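Local coordinates for encapsidation protein (Bacillus phage phi29, PDB 5HD9) that probably hydrolyses ATP to drive translocation of the viral genome into the phage head, acting as the ATPase of the DNA packaging motor, at residues 116-121 with 152-157; 89-94 with 105-110; 27-32 with 64-69; 13-18 with 146-151. One frame throughout, in Å; residues are numbered along the deposited sequence.

Interaction 1 of 4, residues 116-121 with 152-157; sequences EFIREK and CLSNAV
Phe-117 lays one face of its ring on the CB of Cys-152, a CH-pi contact in which CD1 comes to 3.5 Å of that CB, with the sulfur farther out above the same face. The two segments leave adjacent parallel strands of an ASCE-type ATPase sheet. Glu-116 follows Asp-115 at the end of strand 109-115, a pairing consistent with a Walker B motif, and its OE1 forms a salt bridge with Arg-50. With CG between its own N and carbonyl carbon (chi1 80°), the Phe-117 ring turns toward Cys-152 and Ser-154, and CG1 of Ile-118 lies over the opposite face, offset toward the rim. Beside the ring, Phe-117 N donates to Leu-153 O at 3.1 Å and 156°. Next along, Ile-118 leans its CB and CD1 on the hydroxyl of Ser-154, while its CG2 meets the CB of Ala-156 at 4.0 Å. Lys-121 bends back until its CE lies 3.6 Å from the CB of Ala-156. Ser-154 OG closes an ST turn by accepting from Ala-156 N at 2.9 Å. Near the surface a water joins the loops, accepting from Asn-155 N and donating to Glu-120 OE1; the amide ND2 of Asn-155 is bonded to Ala-22 O. Deeper in, another water links Ile-118 O (2.6 Å) to Ser-154 OG (2.8 Å).

Interaction 2 of 4, residues 89-94 with 105-110; sequences AGWAIP and AYPNVS
Tyr-106 drives the edge of its ring into the face of the Trp-91 indole, a T-shaped (edge-to-face) pair with planes 66° apart and 4.7 Å between the centroids of the five-membered ring and the phenol ring. CD1 of Tyr-106 stands over the middle of the indole, 3.6 Å from Trp-91 CD2. This is the tight half of the contact. Val-109 extends it inward, setting CG2 at 3.5 Å from Trp-91 CZ3, and Ile-93 reaches the far end of the phenol, its CD1 lying 3.7 Å from Tyr-106 OH. Trp-91 and Ile-93 sit on the same side of strand 87-94, both also touching Ile-47 of strand 45-50, so the aromatic pair spans that middle strand to join the 105-110 turn to the sheet. Toward solvent the packing thins: Pro-107 offers just its CD to Trp-91 CH2, at 3.8 Å, and Ala-105 approaches the indole with its backbone oxygen, its methyl turned off. No hydrogen bond crosses between the segments, and the hydroxyl of Tyr-106 bonds to Glu-101 O instead. The grip therefore rests on shape and dispersion between aromatic and aliphatic surfaces, with the phenol's polar end anchored beside the contact.

Interaction 3 of 4, residues 27-32 with 64-69; sequences KSYAMK and NDVAQE
The first turns of helix 26-42 pass beside the 64-69 segment, with CA atoms 6.8 Å apart at Tyr-29 and Asp-65 and 7.1 Å apart at Lys-32 and Val-66. Near its start that helix carries Lys-27 and Ser-28, which fit the end of a P-loop (Walker A) pattern in the strand-loop-helix of an ASCE ATPase; Ser-28 OG also bonds to Asp-115. The contact itself uses another flank of the helix, where Tyr-29 and Lys-32 are one turn apart. Tyr-29 carries CG anti to its own N (chi1 -180°), which sends the ring out from the helix across the 64-69 backbone. Its rim runs close to the peptide there, CE2 lying 3.2 Å from Asp-65 O. One face of the ring receives CG1 of Val-66 in a CH-pi contact, offset toward the rim, with CG1 4.1 Å from the ring centroid. The same methyl also rests on Lys-32 CB at 3.7 Å, so Val-66 is wedged between the two helix side chains while touching Val-33 and Ile-36 further along the helix. Lys-32 passes its aliphatic chain by Asp-65; NZ stays 4.5 Å from OD2, beyond a salt bridge, so any attraction is probably modest. At the outer end of the ring, Tyr-29 OH donates to Glu-69 OE2 at 2.9 Å, meeting the oxygen on its anti side and 27° out of the carboxylate plane.

Interaction 4 of 4, residues 13-18 with 146-151; sequences DRILNF and ERVRCI
The guanidinium of Arg-149 and the carboxylate of Asp-13 are turned 28° from each other, joined by a long salt bridge of 3.7 Å from NH1 to OD1. Water fills in around this loose pair: one molecule lies in the guanidinium plane at its edge, accepting from Arg-149 NH2 at 2.7 Å, and another accepts from NH1 and donates to Arg-14 O. The second flat group, the Asn-17 amide, is held by two bonds from ND2. One runs to Cys-150 O at 3.2 Å, with the oxygen in the amide plane but the nitrogen above the carbonyl plane; the other goes to Arg-14 O at 2.9 Å. With CG beside the backbone N (chi1 -55°), the amide turns so that ND2 reaches both carbonyls, and Cys-150 O takes two protons from one residue, since Asn-17 N also donates to it at 2.8 Å. The remaining rung is Cys-150 N to Ile-15 O, at 2.7 Å and nearly straight. Around the rungs, Leu-16 CD1 packs on Cys-150 CB on the face that touches Met-138 of helix 130-141, while Asn-17 and Ile-151 share the face met by Met-9. Ile-15 CD1 presses tightly on Val-148 CG2 at 3.5 Å. Strands 16-19 and 149-153 thus pair in parallel, the strand that leads into the probable P-loop lying next to 149-153 as in the central sheet of ASCE ATPases.

Three of the contacts read along one mixed sheet, in which strands 87-94, 45-50, 109-115, 149-153 and 16-19 lie side by side. Interactions 1 and 4 share strand 149-153, their centres about 18 Å apart, while the centre of interaction 2 lies about 22 Å from that of interaction 1, on the opposite side of the chain's centre. Interaction 3 is set on helix 26-42 and touches the sheet through Met-31 and Ser-28, which meet Ile-151 and Leu-153. Along the chain, interaction 3 precedes interaction 2 and both nest within the loop closed by interaction 4, whose segments alternate with those of interaction 1. Residues remote in sequence thereby build one ATPase core around the probable P-loop.

Interaction 1 of 4, residues 116-121 with 152-157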
loop_
_atom_site.group_PDB
_atom_site.type_symbol
_atom_site.label_atom_id
_atom_site.label_comp_id
_atom_site.label_asym_id
_atom_site.label_seq_id
_atom_site.Cartn_x
_atom_site.Cartn_y
_atom_site.Cartn_z
ATOM N N GLU A 116 0.165 2.796 -6.891
ATOM C CA GLU A 116 0.583 3.717 -7.944
ATOM C C GLU A 116 1.346 4.922 -7.388
ATOM O O GLU A 116 1.014 6.068 -7.690
ATOM C CB GLU A 116 -0.634 4.180 -8.746
ATOM C CG GLU A 116 -1.467 3.027 -9.291
ATOM C CD GLU A 116 -2.481 3.455 -10.336
ATOM O OE1 GLU A 116 -2.419 4.613 -10.801
ATOM O OE2 GLU A 116 -3.344 2.626 -10.692
ATOM N N PHE A 117 2.382 4.652 -6.598
ATOM C CA PHE A 117 3.105 5.707 -5.883
ATOM C C PHE A 117 4.101 6.467 -6.757
ATOM O O PHE A 117 4.633 7.498 -6.344
ATOM C CB PHE A 117 3.840 5.119 -4.677
ATOM C CG PHE A 117 5.145 4.446 -5.023
ATOM C CD1 PHE A 117 5.169 3.135 -5.473
ATOM C CD2 PHE A 117 6.348 5.122 -4.885
ATOM C CE1 PHE A 117 6.364 2.516 -5.787
ATOM C CE2 PHE A 117 7.550 4.506 -5.196
ATOM C CZ PHE A 117 7.556 3.200 -5.646
ATOM N N ILE A 118 4.365 5.955 -7.954
ATOM C CA ILE A 118 5.220 6.650 -8.909
ATOM C C ILE A 118 4.345 7.418 -9.892
ATOM O O ILE A 118 3.457 6.834 -10.515
ATOM C CB ILE A 118 6.134 5.670 -9.680
ATOM C CG1 ILE A 118 7.091 4.961 -8.717
ATOM C CG2 ILE A 118 6.927 6.408 -10.759
ATOM C CD1 ILE A 118 7.873 3.823 -9.351
ATOM N N ARG A 119 4.582 8.722 -10.022
ATOM C CA ARG A 119 3.843 9.515 -10.994
ATOM C C ARG A 119 4.202 8.980 -12.370
ATOM O O ARG A 119 5.272 9.270 -12.909
ATOM C CB ARG A 119 4.158 11.004 -10.863
ATOM C CG ARG A 119 3.397 11.696 -9.746
ATOM C CD ARG A 119 1.885 11.695 -9.980
ATOM N NE ARG A 119 1.484 12.553 -11.090
ATOM C CZ ARG A 119 0.257 12.590 -11.598
ATOM N NH1 ARG A 119 -0.697 11.807 -11.109
ATOM N NH2 ARG A 119 -0.019 13.408 -12.603
ATOM N N GLU A 120 3.276 8.208 -12.932
ATOM C CA GLU A 120 3.600 7.220 -13.952
ATOM C C GLU A 120 3.126 7.612 -15.344
ATOM O O GLU A 120 1.922 7.590 -15.593
ATOM C CB GLU A 120 2.970 5.866 -13.565
ATOM C CG GLU A 120 3.040 4.766 -14.644
ATOM C CD GLU A 120 1.950 3.706 -14.503
ATOM O OE1 GLU A 120 0.981 3.919 -13.740
ATOM O OE2 GLU A 120 2.070 2.647 -15.159
ATOM N N LYS A 121 4.029 7.981 -16.253
ATOM C CA LYS A 121 5.395 8.425 -15.978
ATOM C C LYS A 121 5.359 9.918 -16.235
ATOM O O LYS A 121 6.308 10.657 -15.950
ATOM C CB LYS A 121 6.431 7.744 -16.899
ATOM C CG LYS A 121 5.963 6.446 -17.556
ATOM C CD LYS A 121 5.817 5.341 -16.523
ATOM C CE LYS A 121 7.084 4.523 -16.362
ATOM N NZ LYS A 121 7.087 3.348 -17.271
ATOM N N CYS A 152 4.280 0.220 -0.887
ATOM C CA CYS A 152 4.019 1.075 -2.036
ATOM C C CYS A 152 4.131 0.266 -3.322
ATOM O O CYS A 152 5.109 -0.452 -3.520
ATOM C CB CYS A 152 4.992 2.255 -2.052
ATOM S SG CYS A 152 4.975 3.217 -0.517
ATOM N N LEU A 153 3.124 0.385 -4.185
ATOM C CA LEU A 153 3.058 -0.389 -5.420
ATOM C C LEU A 153 3.082 0.506 -6.655
ATOM O O LEU A 153 2.524 1.605 -6.651
ATOM C CB LEU A 153 1.789 -1.241 -5.454
ATOM C CG LEU A 153 1.400 -2.022 -4.199
ATOM C CD1 LEU A 153 -0.004 -2.575 -4.368
ATOM C CD2 LEU A 153 2.389 -3.144 -3.926
ATOM N N SER A 154 3.712 0.019 -7.719
ATOM C CA SER A 154 3.697 0.719 -9.000
ATOM C C SER A 154 3.950 -0.233 -10.158
ATOM O O SER A 154 4.730 -1.179 -10.037
ATOM C CB SER A 154 4.742 1.836 -9.018
ATOM O OG SER A 154 4.785 2.462 -10.288
ATOM N N ASN A 155 3.282 0.025 -11.279
ATOM C CA ASN A 155 3.547 -0.699 -12.512
ATOM C C ASN A 155 4.792 -0.138 -13.183
ATOM O O ASN A 155 5.374 -0.762 -14.070
ATOM C CB ASN A 155 2.351 -0.622 -13.466
ATOM C CG ASN A 155 1.055 -1.095 -12.830
ATOM O OD1 ASN A 155 0.052 -0.381 -12.847
ATOM N ND2 ASN A 155 1.067 -2.301 -12.271
ATOM N N ALA A 156 5.194 1.052 -12.749
ATOM C CA ALA A 156 6.392 1.692 -13.266
ATOM C C ALA A 156 7.620 1.166 -12.549
ATOM O O ALA A 156 7.523 0.431 -11.567
ATOM C CB ALA A 156 6.302 3.198 -13.113
ATOM N N VAL A 157 8.784 1.554 -13.049
ATOM C CA VAL A 157 10.040 1.134 -12.458
ATOM C C VAL A 157 11.022 2.292 -12.642
ATOM O O VAL A 157 12.132 2.139 -13.143
ATOM C CB VAL A 157 10.521 -0.210 -13.087
ATOM C CG1 VAL A 157 10.522 -0.129 -14.602
ATOM C CG2 VAL A 157 11.877 -0.673 -12.529
HETATM O O HOH W 1 2.775 4.345 -10.071
HETATM O O HOH W 2 1.182 1.617 -11.385
#

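Interaction 2 of 4, residues 89-94 with 105-110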
loop_
_atom_site.group_PDB
_atom_site.type_symbol
_atom_site.label_atom_id
_atom_site.label_comp_id
_atom_site.label_asym_id
_atom_site.label_seq_id
_atom_site.Cartn_x
_atom_site.Cartn_y
_atom_site.Cartn_z
ATOM N N ALA A 89 -12.792 -1.103 9.518
ATOM C CA ALA A 89 -11.596 -1.910 9.294
ATOM C C ALA A 89 -10.499 -1.123 8.582
ATOM O O ALA A 89 -9.315 -1.423 8.735
ATOM C CB ALA A 89 -11.951 -3.157 8.495
ATOM N N GLY A 90 -10.882 -0.119 7.802
ATOM C CA GLY A 90 -9.892 0.653 7.075
ATOM C C GLY A 90 -10.374 1.979 6.527
ATOM O O GLY A 90 -11.557 2.314 6.617
ATOM N N TRP A 91 -9.431 2.723 5.952
ATOM C CA TRP A 91 -9.683 4.041 5.386
ATOM C C TRP A 91 -9.020 4.179 4.024
ATOM O O TRP A 91 -7.928 3.652 3.803
ATOM C CB TRP A 91 -9.147 5.146 6.300
ATOM C CG TRP A 91 -9.727 5.174 7.677
ATOM C CD1 TRP A 91 -10.728 5.985 8.131
ATOM C CD2 TRP A 91 -9.334 4.366 8.789
ATOM N NE1 TRP A 91 -10.983 5.730 9.455
ATOM C CE2 TRP A 91 -10.137 4.736 9.884
ATOM C CE3 TRP A 91 -8.376 3.360 8.965
ATOM C CZ2 TRP A 91 -10.019 4.140 11.133
ATOM C CZ3 TRP A 91 -8.259 2.768 10.208
ATOM C CH2 TRP A 91 -9.075 3.160 11.276
ATOM N N ALA A 92 -9.680 4.897 3.122
ATOM C CA ALA A 92 -9.058 5.342 1.881
ATOM C C ALA A 92 -8.694 6.815 2.037
ATOM O O ALA A 92 -9.559 7.637 2.334
ATOM C CB ALA A 92 -9.989 5.137 0.698
ATOM N N ILE A 93 -7.418 7.142 1.847
ATOM C CA ILE A 93 -6.933 8.501 2.080
ATOM C C ILE A 93 -6.216 9.064 0.858
ATOM O O ILE A 93 -5.259 8.463 0.372
ATOM C CB ILE A 93 -5.980 8.543 3.299
ATOM C CG1 ILE A 93 -6.781 8.263 4.573
ATOM C CG2 ILE A 93 -5.264 9.896 3.386
ATOM C CD1 ILE A 93 -5.992 8.350 5.860
ATOM N N PRO A 94 -6.671 10.229 0.359
ATOM C CA PRO A 94 -5.864 10.916 -0.648
ATOM C C PRO A 94 -4.711 11.633 0.037
ATOM O O PRO A 94 -4.961 12.464 0.908
ATOM C CB PRO A 94 -6.844 11.911 -1.288
ATOM C CG PRO A 94 -8.192 11.669 -0.618
ATOM C CD PRO A 94 -7.893 10.989 0.672
ATOM N N ALA A 105 -9.856 9.468 13.938
ATOM C CA ALA A 105 -9.174 8.492 14.783
ATOM C C ALA A 105 -8.757 7.258 13.987
ATOM O O ALA A 105 -9.471 6.813 13.087
ATOM C CB ALA A 105 -10.065 8.088 15.948
ATOM N N TYR A 106 -7.593 6.716 14.338
ATOM C CA TYR A 106 -7.029 5.540 13.684
ATOM C C TYR A 106 -6.479 4.600 14.760
ATOM O O TYR A 106 -5.283 4.608 15.038
ATOM C CB TYR A 106 -5.931 5.948 12.698
ATOM C CG TYR A 106 -6.399 6.945 11.659
ATOM C CD1 TYR A 106 -7.070 6.523 10.520
ATOM C CD2 TYR A 106 -6.177 8.305 11.822
ATOM C CE1 TYR A 106 -7.503 7.426 9.570
ATOM C CE2 TYR A 106 -6.609 9.219 10.874
ATOM C CZ TYR A 106 -7.271 8.771 9.751
ATOM O OH TYR A 106 -7.709 9.669 8.802
ATOM N N PRO A 107 -7.361 3.797 15.377
ATOM C CA PRO A 107 -7.018 3.052 16.596
ATOM C C PRO A 107 -5.949 1.966 16.454
ATOM O O PRO A 107 -5.123 1.848 17.356
ATOM C CB PRO A 107 -8.356 2.412 16.995
ATOM C CG PRO A 107 -9.393 3.267 16.358
ATOM C CD PRO A 107 -8.794 3.673 15.057
ATOM N N ASN A 108 -5.963 1.185 15.376
ATOM C CA ASN A 108 -5.114 -0.004 15.308
ATOM C C ASN A 108 -4.641 -0.340 13.896
ATOM O O ASN A 108 -4.774 -1.476 13.442
ATOM C CB ASN A 108 -5.869 -1.199 15.900
ATOM C CG ASN A 108 -4.969 -2.393 16.167
ATOM O OD1 ASN A 108 -3.788 -2.241 16.476
ATOM N ND2 ASN A 108 -5.529 -3.592 16.047
ATOM N N VAL A 109 -4.080 0.647 13.209
ATOM C CA VAL A 109 -3.566 0.443 11.859
ATOM C C VAL A 109 -2.203 -0.241 11.916
ATOM O O VAL A 109 -1.339 0.155 12.695
ATOM C CB VAL A 109 -3.446 1.781 11.094
ATOM C CG1 VAL A 109 -2.816 1.572 9.719
ATOM C CG2 VAL A 109 -4.814 2.439 10.961
ATOM N N SER A 110 -2.015 -1.273 11.094
ATOM C CA SER A 110 -0.724 -1.955 11.015
ATOM C C SER A 110 -0.227 -2.089 9.575
ATOM O O SER A 110 0.935 -2.419 9.351
ATOM C CB SER A 110 -0.808 -3.339 11.663
ATOM O OG SER A 110 -1.443 -4.270 10.804
#

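Interaction 3 of 4, residues 27-32 with 64-69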
loop_
_atom_site.group_PDB
_atom_site.type_symbol
_atom_site.label_atom_id
_atom_site.label_comp_id
_atom_site.label_asym_id
_atom_site.label_seq_id
_atom_site.Cartn_x
_atom_site.Cartn_y
_atom_site.Cartn_z
ATOM N N LYS A 27 -0.326 -7.993 -7.602
ATOM C CA LYS A 27 0.297 -7.196 -6.562
ATOM C C LYS A 27 -0.770 -6.382 -5.835
ATOM O O LYS A 27 -0.866 -6.417 -4.608
ATOM C CB LYS A 27 1.375 -6.284 -7.164
ATOM C CG LYS A 27 2.697 -6.982 -7.514
ATOM C CD LYS A 27 2.559 -8.208 -8.431
ATOM C CE LYS A 27 2.088 -7.854 -9.837
ATOM N NZ LYS A 27 2.571 -8.832 -10.858
ATOM N N SER A 28 -1.586 -5.671 -6.604
ATOM C CA SER A 28 -2.655 -4.854 -6.042
ATOM C C SER A 28 -3.713 -5.730 -5.390
ATOM O O SER A 28 -4.215 -5.424 -4.306
ATOM C CB SER A 28 -3.287 -3.986 -7.130
ATOM O OG SER A 28 -2.361 -3.028 -7.610
ATOM N N TYR A 29 -4.053 -6.818 -6.068
ATOM C CA TYR A 29 -4.996 -7.797 -5.549
ATOM C C TYR A 29 -4.516 -8.374 -4.220
ATOM O O TYR A 29 -5.255 -8.397 -3.236
ATOM C CB TYR A 29 -5.191 -8.919 -6.567
ATOM C CG TYR A 29 -6.159 -9.994 -6.133
ATOM C CD1 TYR A 29 -5.741 -11.060 -5.348
ATOM C CD2 TYR A 29 -7.488 -9.954 -6.527
ATOM C CE1 TYR A 29 -6.624 -12.046 -4.954
ATOM C CE2 TYR A 29 -8.377 -10.934 -6.142
ATOM C CZ TYR A 29 -7.940 -11.977 -5.357
ATOM O OH TYR A 29 -8.831 -12.953 -4.978
ATOM N N ALA A 30 -3.274 -8.845 -4.206
ATOM C CA ALA A 30 -2.685 -9.443 -3.015
ATOM C C ALA A 30 -2.732 -8.485 -1.830
ATOM O O ALA A 30 -2.934 -8.904 -0.688
ATOM C CB ALA A 30 -1.250 -9.864 -3.292
HETATM N N MSE A 31 -2.546 -7.198 -2.104
HETATM C CA MSE A 31 -2.467 -6.201 -1.045
HETATM C C MSE A 31 -3.848 -5.673 -0.658
HETATM O O MSE A 31 -3.963 -4.750 0.153
HETATM C CB MSE A 31 -1.550 -5.050 -1.466
HETATM C CG MSE A 31 -0.066 -5.418 -1.515
HETATM SE SE MSE A 31 0.589 -6.205 0.157
HETATM C CE MSE A 31 0.431 -8.095 -0.278
ATOM N N LYS A 32 -4.889 -6.250 -1.252
ATOM C CA LYS A 32 -6.242 -6.099 -0.730
ATOM C C LYS A 32 -6.513 -7.281 0.211
ATOM O O LYS A 32 -7.010 -7.109 1.323
ATOM C CB LYS A 32 -7.286 -6.048 -1.857
ATOM C CG LYS A 32 -7.285 -4.777 -2.718
ATOM C CD LYS A 32 -8.459 -4.806 -3.706
ATOM C CE LYS A 32 -8.553 -3.571 -4.613
ATOM N NZ LYS A 32 -7.547 -2.505 -4.351
ATOM N N ASN A 64 -14.566 -5.347 -4.811
ATOM C CA ASN A 64 -15.033 -6.193 -5.912
ATOM C C ASN A 64 -13.998 -7.233 -6.344
ATOM O O ASN A 64 -14.354 -8.366 -6.671
ATOM C CB ASN A 64 -15.428 -5.337 -7.120
ATOM C CG ASN A 64 -16.742 -4.603 -6.917
ATOM O OD1 ASN A 64 -17.473 -4.865 -5.962
ATOM N ND2 ASN A 64 -17.053 -3.687 -7.826
ATOM N N ASP A 65 -12.725 -6.847 -6.354
ATOM C CA ASP A 65 -11.646 -7.765 -6.713
ATOM C C ASP A 65 -11.640 -9.009 -5.831
ATOM O O ASP A 65 -11.437 -10.123 -6.310
ATOM C CB ASP A 65 -10.284 -7.070 -6.601
ATOM C CG ASP A 65 -9.984 -6.162 -7.774
ATOM O OD1 ASP A 65 -10.507 -6.411 -8.880
ATOM O OD2 ASP A 65 -9.208 -5.202 -7.587
ATOM N N VAL A 66 -11.886 -8.803 -4.543
ATOM C CA VAL A 66 -11.606 -9.812 -3.530
ATOM C C VAL A 66 -12.862 -10.343 -2.844
ATOM O O VAL A 66 -12.774 -11.114 -1.889
ATOM C CB VAL A 66 -10.657 -9.232 -2.462
ATOM C CG1 VAL A 66 -9.361 -8.777 -3.114
ATOM C CG2 VAL A 66 -11.319 -8.062 -1.737
ATOM N N ALA A 67 -14.029 -9.931 -3.330
ATOM C CA ALA A 67 -15.292 -10.320 -2.715
ATOM C C ALA A 67 -15.465 -11.838 -2.686
ATOM O O ALA A 67 -16.050 -12.383 -1.753
ATOM C CB ALA A 67 -16.457 -9.674 -3.450
ATOM N N GLN A 68 -14.943 -12.520 -3.701
ATOM C CA GLN A 68 -15.112 -13.964 -3.804
ATOM C C GLN A 68 -14.209 -14.706 -2.813
ATOM O O GLN A 68 -14.414 -15.889 -2.551
ATOM C CB GLN A 68 -14.826 -14.442 -5.233
ATOM C CG GLN A 68 -15.376 -13.536 -6.335
ATOM C CD GLN A 68 -16.854 -13.218 -6.172
ATOM O OE1 GLN A 68 -17.619 -14.013 -5.628
ATOM N NE2 GLN A 68 -17.260 -12.044 -6.646
ATOM N N GLU A 69 -13.218 -14.012 -2.262
ATOM C CA GLU A 69 -12.309 -14.605 -1.280
ATOM C C GLU A 69 -12.892 -14.636 0.126
ATOM O O GLU A 69 -12.455 -15.422 0.971
ATOM C CB GLU A 69 -10.991 -13.835 -1.246
ATOM C CG GLU A 69 -10.132 -14.033 -2.487
ATOM C CD GLU A 69 -8.845 -14.836 -2.234
ATOM O OE1 GLU A 69 -8.539 -15.158 -1.066
ATOM O OE2 GLU A 69 -8.134 -15.146 -3.212
#

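Interaction 4 of 4, residues 13-18 with 146-151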
loop_
_atom_site.group_PDB
_atom_site.type_symbol
_atom_site.label_atom_id
_atom_site.label_comp_id
_atom_site.label_asym_id
_atom_site.label_seq_id
_atom_site.Cartn_x
_atom_site.Cartn_y
_atom_site.Cartn_z
ATOM N N ASP A 13 9.943 -8.048 6.908
ATOM C CA ASP A 13 9.461 -7.318 8.073
ATOM C C ASP A 13 9.961 -5.868 8.090
ATOM O O ASP A 13 10.246 -5.316 9.153
ATOM C CB ASP A 13 9.896 -8.048 9.351
ATOM C CG ASP A 13 8.838 -8.013 10.435
ATOM O OD1 ASP A 13 8.050 -7.045 10.475
ATOM O OD2 ASP A 13 8.798 -8.961 11.250
ATOM N N ARG A 14 10.066 -5.255 6.912
ATOM C CA ARG A 14 10.520 -3.868 6.809
ATOM C C ARG A 14 9.337 -2.908 6.917
ATOM O O ARG A 14 8.235 -3.219 6.469
ATOM C CB ARG A 14 11.274 -3.635 5.491
ATOM C CG ARG A 14 12.523 -4.501 5.306
ATOM C CD ARG A 14 13.369 -4.545 6.577
ATOM N NE ARG A 14 14.785 -4.812 6.321
ATOM C CZ ARG A 14 15.399 -5.980 6.512
ATOM N NH1 ARG A 14 14.738 -7.044 6.957
ATOM N NH2 ARG A 14 16.695 -6.083 6.254
ATOM N N ILE A 15 9.574 -1.741 7.514
ATOM C CA ILE A 15 8.521 -0.749 7.721
ATOM C C ILE A 15 8.083 -0.125 6.403
ATOM O O ILE A 15 6.916 0.232 6.236
ATOM C CB ILE A 15 8.982 0.376 8.676
ATOM C CG1 ILE A 15 9.338 -0.193 10.051
ATOM C CG2 ILE A 15 7.908 1.450 8.819
ATOM C CD1 ILE A 15 8.187 -0.821 10.790
ATOM N N LEU A 16 9.030 0.008 5.478
ATOM C CA LEU A 16 8.771 0.630 4.182
ATOM C C LEU A 16 9.106 -0.350 3.056
ATOM O O LEU A 16 10.200 -0.906 3.011
ATOM C CB LEU A 16 9.585 1.921 4.049
ATOM C CG LEU A 16 9.008 3.112 3.278
ATOM C CD1 LEU A 16 7.581 3.448 3.679
ATOM C CD2 LEU A 16 9.905 4.321 3.496
ATOM N N ASN A 17 8.146 -0.571 2.164
ATOM C CA ASN A 17 8.297 -1.535 1.076
ATOM C C ASN A 17 7.842 -0.951 -0.256
ATOM O O ASN A 17 6.784 -0.322 -0.336
ATOM C CB ASN A 17 7.500 -2.810 1.369
ATOM C CG ASN A 17 7.869 -3.442 2.696
ATOM O OD1 ASN A 17 8.735 -4.314 2.761
ATOM N ND2 ASN A 17 7.204 -3.013 3.762
ATOM N N PHE A 18 8.647 -1.165 -1.295
ATOM C CA PHE A 18 8.321 -0.706 -2.642
ATOM C C PHE A 18 8.335 -1.880 -3.619
ATOM O O PHE A 18 9.384 -2.460 -3.881
ATOM C CB PHE A 18 9.309 0.368 -3.106
ATOM C CG PHE A 18 9.495 1.493 -2.125
ATOM C CD1 PHE A 18 10.491 1.434 -1.166
ATOM C CD2 PHE A 18 8.681 2.612 -2.169
ATOM C CE1 PHE A 18 10.670 2.466 -0.264
ATOM C CE2 PHE A 18 8.855 3.647 -1.267
ATOM C CZ PHE A 18 9.854 3.571 -0.315
ATOM N N GLU A 146 6.979 -2.473 15.500
ATOM C CA GLU A 146 6.712 -3.909 15.530
ATOM C C GLU A 146 5.508 -4.295 14.671
ATOM O O GLU A 146 4.381 -3.868 14.926
ATOM C CB GLU A 146 6.487 -4.381 16.968
ATOM C CG GLU A 146 6.591 -5.890 17.144
ATOM C CD GLU A 146 8.002 -6.410 16.934
ATOM O OE1 GLU A 146 8.955 -5.764 17.419
ATOM O OE2 GLU A 146 8.159 -7.461 16.278
ATOM N N ARG A 147 5.762 -5.110 13.653
ATOM C CA ARG A 147 4.705 -5.699 12.837
ATOM C C ARG A 147 3.784 -4.649 12.226
ATOM O O ARG A 147 2.564 -4.818 12.196
ATOM C CB ARG A 147 3.891 -6.691 13.671
ATOM C CG ARG A 147 4.704 -7.886 14.138
ATOM C CD ARG A 147 3.955 -8.707 15.172
ATOM N NE ARG A 147 4.752 -9.831 15.652
ATOM C CZ ARG A 147 4.383 -10.645 16.636
ATOM N NH1 ARG A 147 3.223 -10.465 17.252
ATOM N NH2 ARG A 147 5.176 -11.642 17.005
ATOM N N VAL A 148 4.380 -3.557 11.757
ATOM C CA VAL A 148 3.670 -2.594 10.930
ATOM C C VAL A 148 4.446 -2.452 9.633
ATOM O O VAL A 148 5.654 -2.677 9.602
ATOM C CB VAL A 148 3.517 -1.215 11.614
ATOM C CG1 VAL A 148 2.764 -1.354 12.926
ATOM C CG2 VAL A 148 4.875 -0.563 11.839
ATOM N N ARG A 149 3.762 -2.093 8.558
ATOM C CA ARG A 149 4.447 -1.911 7.292
ATOM C C ARG A 149 3.650 -1.057 6.325
ATOM O O ARG A 149 2.420 -1.135 6.261
ATOM C CB ARG A 149 4.754 -3.265 6.652
ATOM C CG ARG A 149 3.548 -3.972 6.070
ATOM C CD ARG A 149 3.720 -5.480 6.129
ATOM N NE ARG A 149 3.386 -6.000 7.457
ATOM C CZ ARG A 149 4.194 -6.721 8.234
ATOM N NH1 ARG A 149 5.427 -7.051 7.844
ATOM N NH2 ARG A 149 3.757 -7.124 9.418
ATOM N N CYS A 150 4.380 -0.223 5.597
ATOM C CA CYS A 150 3.834 0.527 4.486
ATOM C C CYS A 150 4.332 -0.141 3.218
ATOM O O CYS A 150 5.530 -0.399 3.079
ATOM C CB CYS A 150 4.260 1.993 4.547
ATOM S SG CYS A 150 3.627 2.998 3.187
ATOM N N ILE A 151 3.410 -0.445 2.311
ATOM C CA ILE A 151 3.752 -1.109 1.061
ATOM C C ILE A 151 3.305 -0.246 -0.113
ATOM O O ILE A 151 2.114 -0.002 -0.302
ATOM C CB ILE A 151 3.115 -2.508 0.973
ATOM C CG1 ILE A 151 3.578 -3.370 2.153
ATOM C CG2 ILE A 151 3.498 -3.189 -0.332
ATOM C CD1 ILE A 151 2.586 -4.408 2.578
HETATM O O HOH W 3 8.358 -6.048 13.242
HETATM O O HOH W 4 5.335 -8.915 10.728
HETATM O O HOH W 5 7.209 -5.800 6.010
#